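Local coordinates for disulfide isomerase DsbG N-terminal domain-containing protein (PDB 3TDG) that probably acts as a dimeric thiol-disulfide oxidoreductase of the DsbC/DsbG type, with a reductase role carried by a thioredoxin-fold domain, at residues 36-41 and 84-89; 64-69 and 75-80. All blocks are in the same frame, centred on the assembly; numbering follows the deposited sequence.

Contact 1: residues 36-41 and 84-89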
loop_
_atom_site.group_PDB
_atom_site.type_symbol
_atom_site.label_atom_id
_atom_site.label_comp_id
_atom_site.label_asym_id
_atom_site.label_seq_id
_atom_site.Cartn_x
_atom_site.Cartn_y
_atom_site.Cartn_z
ATOM N N VAL A 36 13.976 2.513 28.378
ATOM C CA VAL A 36 12.651 1.980 28.592
ATOM C C VAL A 36 11.743 3.045 29.149
ATOM O O VAL A 36 10.623 3.164 28.778
ATOM C CB VAL A 36 12.666 0.789 29.553
ATOM C CG1 VAL A 36 11.298 0.380 29.879
ATOM C CG2 VAL A 36 13.368 -0.356 28.949
ATOM N N SER A 37 12.261 3.834 30.050
ATOM C CA SER A 37 11.457 4.819 30.695
ATOM C C SER A 37 11.208 6.017 29.797
ATOM O O SER A 37 10.148 6.577 29.800
ATOM C CB SER A 37 12.095 5.189 32.020
ATOM O OG SER A 37 12.102 6.559 32.216
ATOM N N VAL A 38 12.182 6.367 28.991
ATOM C CA VAL A 38 11.993 7.435 28.057
ATOM C C VAL A 38 10.907 7.074 27.053
ATOM O O VAL A 38 10.088 7.879 26.724
ATOM C CB VAL A 38 13.280 7.799 27.358
ATOM C CG1 VAL A 38 13.026 8.795 26.328
ATOM C CG2 VAL A 38 14.268 8.315 28.327
ATOM N N ILE A 39 10.894 5.847 26.597
ATOM C CA ILE A 39 9.894 5.438 25.661
ATOM C C ILE A 39 8.540 5.350 26.321
ATOM O O ILE A 39 7.574 5.801 25.783
ATOM C CB ILE A 39 10.243 4.122 24.993
ATOM C CG1 ILE A 39 11.325 4.343 23.962
ATOM C CG2 ILE A 39 9.069 3.562 24.284
ATOM C CD1 ILE A 39 12.048 3.121 23.593
ATOM N N GLU A 40 8.485 4.770 27.501
ATOM C CA GLU A 40 7.231 4.649 28.194
ATOM C C GLU A 40 6.491 5.963 28.380
ATOM O O GLU A 40 5.336 6.020 28.138
ATOM C CB GLU A 40 7.405 3.952 29.516
ATOM C CG GLU A 40 6.139 3.352 29.961
ATOM C CD GLU A 40 6.230 2.628 31.254
ATOM O OE1 GLU A 40 7.151 2.866 32.021
ATOM O OE2 GLU A 40 5.357 1.820 31.493
ATOM N N LYS A 41 7.181 7.005 28.796
ATOM C CA LYS A 41 6.542 8.299 29.081
ATOM C C LYS A 41 5.859 8.902 27.862
ATOM O O LYS A 41 4.804 9.531 27.990
ATOM C CB LYS A 41 7.550 9.343 29.568
ATOM C CG LYS A 41 8.408 8.936 30.719
ATOM C CD LYS A 41 9.563 9.962 30.882
ATOM C CE LYS A 41 9.375 10.834 32.119
ATOM N NZ LYS A 41 9.310 9.975 33.356
ATOM N N ASN A 84 19.107 8.195 26.719
ATOM C CA ASN A 84 18.277 9.386 26.584
ATOM C C ASN A 84 17.952 9.813 25.158
ATOM O O ASN A 84 17.135 10.706 24.956
ATOM C CB ASN A 84 18.905 10.560 27.337
ATOM C CG ASN A 84 18.678 10.466 28.834
ATOM O OD1 ASN A 84 17.583 10.123 29.289
ATOM N ND2 ASN A 84 19.708 10.771 29.606
ATOM N N LEU A 85 18.624 9.209 24.179
ATOM C CA LEU A 85 18.359 9.477 22.765
ATOM C C LEU A 85 18.161 8.139 22.050
ATOM O O LEU A 85 18.952 7.207 22.195
ATOM C CB LEU A 85 19.500 10.291 22.134
ATOM C CG LEU A 85 19.495 10.526 20.612
ATOM C CD1 LEU A 85 18.308 11.385 20.159
ATOM C CD2 LEU A 85 20.811 11.148 20.187
ATOM N N ILE A 86 17.069 8.039 21.303
ATOM C CA ILE A 86 16.640 6.784 20.736
ATOM C C ILE A 86 16.190 7.088 19.318
ATOM O O ILE A 86 15.283 7.906 19.105
ATOM C CB ILE A 86 15.475 6.179 21.570
ATOM C CG1 ILE A 86 15.968 5.727 22.950
ATOM C CG2 ILE A 86 14.816 5.011 20.840
ATOM C CD1 ILE A 86 15.013 5.978 24.096
ATOM N N ILE A 87 16.830 6.430 18.351
ATOM C CA ILE A 87 16.539 6.639 16.937
ATOM C C ILE A 87 16.230 5.286 16.314
ATOM O O ILE A 87 17.011 4.340 16.462
ATOM C CB ILE A 87 17.737 7.304 16.211
ATOM C CG1 ILE A 87 18.068 8.636 16.878
ATOM C CG2 ILE A 87 17.422 7.536 14.717
ATOM C CD1 ILE A 87 19.502 9.115 16.660
ATOM N N GLY A 88 15.088 5.179 15.631
ATOM C CA GLY A 88 14.744 3.929 14.954
ATOM C C GLY A 88 15.690 3.655 13.782
ATOM O O GLY A 88 16.005 4.572 13.013
ATOM N N LEU A 89 16.146 2.411 13.653
ATOM C CA LEU A 89 16.971 2.000 12.511
ATOM C C LEU A 89 16.098 1.634 11.330
ATOM O O LEU A 89 14.965 1.188 11.495
ATOM C CB LEU A 89 17.855 0.804 12.859
ATOM C CG LEU A 89 19.242 1.041 13.464
ATOM C CD1 LEU A 89 19.879 -0.275 13.815
ATOM C CD2 LEU A 89 20.125 1.826 12.494
#

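Contact 2: residues 64-69 and 75-80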
loop_
_atom_site.group_PDB
_atom_site.type_symbol
_atom_site.label_atom_id
_atom_site.label_comp_id
_atom_site.label_asym_id
_atom_site.label_seq_id
_atom_site.Cartn_x
_atom_site.Cartn_y
_atom_site.Cartn_z
ATOM N N VAL A 64 20.349 -1.356 19.625
ATOM C CA VAL A 64 19.413 -2.028 20.529
ATOM C C VAL A 64 18.177 -2.505 19.764
ATOM O O VAL A 64 17.588 -1.747 18.975
ATOM C CB VAL A 64 18.970 -1.087 21.687
ATOM C CG1 VAL A 64 18.068 -1.813 22.680
ATOM C CG2 VAL A 64 20.189 -0.511 22.429
ATOM N N VAL A 65 17.803 -3.760 19.975
ATOM C CA VAL A 65 16.521 -4.277 19.497
ATOM C C VAL A 65 15.587 -4.450 20.694
ATOM O O VAL A 65 16.000 -4.960 21.745
ATOM C CB VAL A 65 16.685 -5.590 18.699
ATOM C CG1 VAL A 65 15.323 -6.119 18.189
ATOM C CG2 VAL A 65 17.624 -5.349 17.519
ATOM N N ILE A 66 14.343 -4.001 20.527
ATOM C CA ILE A 66 13.327 -4.057 21.567
ATOM C C ILE A 66 12.108 -4.793 21.038
ATOM O O ILE A 66 11.958 -4.943 19.831
ATOM C CB ILE A 66 12.929 -2.632 22.102
ATOM C CG1 ILE A 66 12.301 -1.746 21.019
ATOM C CG2 ILE A 66 14.116 -1.936 22.807
ATOM C CD1 ILE A 66 10.779 -2.023 20.784
ATOM N N GLU A 67 11.253 -5.265 21.947
ATOM C CA GLU A 67 9.978 -5.863 21.587
ATOM C C GLU A 67 8.855 -4.917 21.982
ATOM O O GLU A 67 8.794 -4.489 23.123
ATOM C CB GLU A 67 9.791 -7.178 22.336
ATOM C CG GLU A 67 8.511 -7.909 21.960
ATOM C CD GLU A 67 8.176 -9.002 22.955
ATOM O OE1 GLU A 67 8.003 -8.692 24.159
ATOM O OE2 GLU A 67 8.099 -10.174 22.529
ATOM N N ASP A 68 7.992 -4.573 21.032
ATOM C CA ASP A 68 6.807 -3.758 21.316
ATOM C C ASP A 68 5.825 -4.637 22.138
ATOM O O ASP A 68 5.500 -5.732 21.718
ATOM C CB ASP A 68 6.196 -3.306 19.984
ATOM C CG ASP A 68 4.909 -2.489 20.152
ATOM O OD1 ASP A 68 4.033 -2.864 20.955
ATOM O OD2 ASP A 68 4.767 -1.480 19.443
ATOM N N PRO A 69 5.377 -4.176 23.326
ATOM C CA PRO A 69 4.550 -5.097 24.134
ATOM C C PRO A 69 3.146 -5.347 23.569
ATOM O O PRO A 69 2.485 -6.273 23.999
ATOM C CB PRO A 69 4.474 -4.387 25.488
ATOM C CG PRO A 69 4.449 -2.908 25.084
ATOM C CD PRO A 69 5.479 -2.841 23.954
ATOM N N ILE A 75 11.870 -4.247 17.124
ATOM C CA ILE A 75 12.181 -2.943 16.551
ATOM C C ILE A 75 13.639 -2.628 16.854
ATOM O O ILE A 75 14.035 -2.608 18.024
ATOM C CB ILE A 75 11.293 -1.827 17.167
ATOM C CG1 ILE A 75 9.793 -2.212 17.125
ATOM C CG2 ILE A 75 11.578 -0.456 16.501
ATOM C CD1 ILE A 75 9.206 -2.308 15.690
ATOM N N PRO A 76 14.450 -2.417 15.799
ATOM C CA PRO A 76 15.850 -2.026 15.943
ATOM C C PRO A 76 16.044 -0.518 16.100
ATOM O O PRO A 76 15.410 0.285 15.407
ATOM C CB PRO A 76 16.486 -2.548 14.647
ATOM C CG PRO A 76 15.395 -2.431 13.647
ATOM C CD PRO A 76 14.135 -2.816 14.415
ATOM N N LEU A 77 16.936 -0.159 17.016
ATOM C CA LEU A 77 17.198 1.222 17.417
ATOM C C LEU A 77 18.692 1.509 17.515
ATOM O O LEU A 77 19.502 0.604 17.772
ATOM C CB LEU A 77 16.606 1.463 18.820
ATOM C CG LEU A 77 15.184 0.965 19.137
ATOM C CD1 LEU A 77 14.900 1.049 20.651
ATOM C CD2 LEU A 77 14.164 1.764 18.333
ATOM N N VAL A 78 19.042 2.777 17.366
ATOM C CA VAL A 78 20.339 3.271 17.842
ATOM C C VAL A 78 20.051 4.109 19.090
ATOM O O VAL A 78 19.163 4.972 19.085
ATOM C CB VAL A 78 21.114 4.047 16.725
ATOM C CG1 VAL A 78 22.330 4.756 17.284
ATOM C CG2 VAL A 78 21.565 3.066 15.641
ATOM N N VAL A 79 20.775 3.818 20.166
ATOM C CA VAL A 79 20.521 4.417 21.473
ATOM C C VAL A 79 21.825 4.973 22.079
ATOM O O VAL A 79 22.873 4.320 22.016
ATOM C CB VAL A 79 19.861 3.383 22.435
ATOM C CG1 VAL A 79 19.655 3.960 23.824
ATOM C CG2 VAL A 79 18.525 2.870 21.874
ATOM N N SER A 80 21.764 6.174 22.648
ATOM C CA SER A 80 22.922 6.739 23.356
ATOM C C SER A 80 23.265 5.939 24.624
ATOM O O SER A 80 22.449 5.139 25.109
ATOM C CB SER A 80 22.709 8.220 23.684
ATOM O OG SER A 80 21.593 8.402 24.538
#

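Contact 1: residues 36-41 and 84-89
With CG1 of Ile86 turned anti to its own carbonyl carbon (chi1 -69°), the end of this strand side chain rises off the sheet toward helix 33-43, where Val38 and Ile39 receive it. Its terminal CD1 makes the closest approaches to the helix. Ile86 CD1 lies 4.1 Å from Val38 CG1, the branch that chi1 of 175° sets opposite the backbone nitrogen, and 4.0 Å from Ile39 CG1. The CD1 methyls of Ile39 and Ile86 are also 4.1 Å apart, so the tip of Ile86 settles over the extended arm of Ile39. Ile86 and Val38 run past each other in opposite directions, whereas the two isoleucines meet at a slant.

A short N-terminal helix laid on a four-stranded antiparallel sheet is consistent with the cystatin-like dimerisation domain known from DsbC and DsbG.

The second branch of Val38 serves a different partner. CG2 comes 3.9 Å from Asn84 OD1, with the two side chains at about a right angle. This is a van der Waals contact, because the polar bonding of that amide goes elsewhere: OD1 accepts from Asn34 ND2 near the start of the helix, and ND2 gives a bond to Asp82 OD1. The amide thereby links the helix start to the turn before strand 85-88.

Ile86 also touches Leu77 and Val79 of the adjoining strand, and Ile39 touches Val47. Strand 85-88 is outermost within its own chain, but Ile86 and Ile87 pair there with a strand of the second subunit, continuing the sheet across the interface. Phe94 of that second subunit packs on Ile39.

Contact 2: residues 64-69 and 75-80
Val64 and Ile66 form antiparallel hydrogen-bonded pairs with Leu77 and Ile75, the two short strands of the hairpin running at 137° to each other, which leaves a marked twist. Each pair is closed by bonds in both directions. Ile66 N gives to Ile75 O at 2.9 Å, and Val64 N to Leu77 O almost straight. The return bond from Leu77 N to Val64 O is short, 2.6 Å, but bent at the hydrogen (141°), even though the donor lies close to the C=O direction. Pro76 CA also offers a hydrogen to Val64 O, and Val65 CA does the same to Ile75 O at 3.3 Å.

Between them Val65 faces Pro76 in a non-hydrogen-bonded pair. Val65 CG2 approaches the CA-CB side of Pro76 obliquely, 4.2 Å from CB, on the face that helix 98-129 covers through Thr107.

The face bearing Val64, Ile66, Ile75 and Leu77 is more closely packed. Ile66 holds CG1 between its backbone N and carbonyl carbon (chi1 63°), which swings the chain over the neighbouring strand; CD1 then sits 3.7 Å from Ile75 CB. Leu77 CD1 meets Ile66 at about a right angle, 3.8 Å from CG2. Diagonally beyond the ladder, Val64 CG2 touches Val79 CG2 at 3.8 Å. Leu77 and Val79 continue this layer onto Ile86, and Leu77 also reaches Ile92 of the second subunit.

Proline fits at position 76 because that residue's N points away from strand 62-67, so its missing N-H takes nothing from this pairing. The contact therefore joins its polar atoms through backbone bonds while aliphatic side chains meet on both faces, more closely on the face of Val64, Ile66, Ile75 and Leu77, consistent with a hairpin whose register is set by four backbone hydrogen bonds, with hydrophobic packing between the side chains.

In the fold
From the N terminus, helix 33-43 comes first and meets strand 85-88 only after three intervening strands, 48-54, 62-67 and 74-79, so contact 1 closes a long loop. Within that loop contact 2 closes the much smaller hairpin of 64-69 and 75-80. The smaller closure lies wholly within the larger one, and the two do not cross. They meet along strands 74-79 and 85-88, where Ile87 O and Val78 N, 2.7 Å apart, are probably hydrogen-bonded. Contact 2 thus ties the middle strands of the sheet, contact 1 sets the helix on the strand that is outermost within the chain, and both border the second subunit.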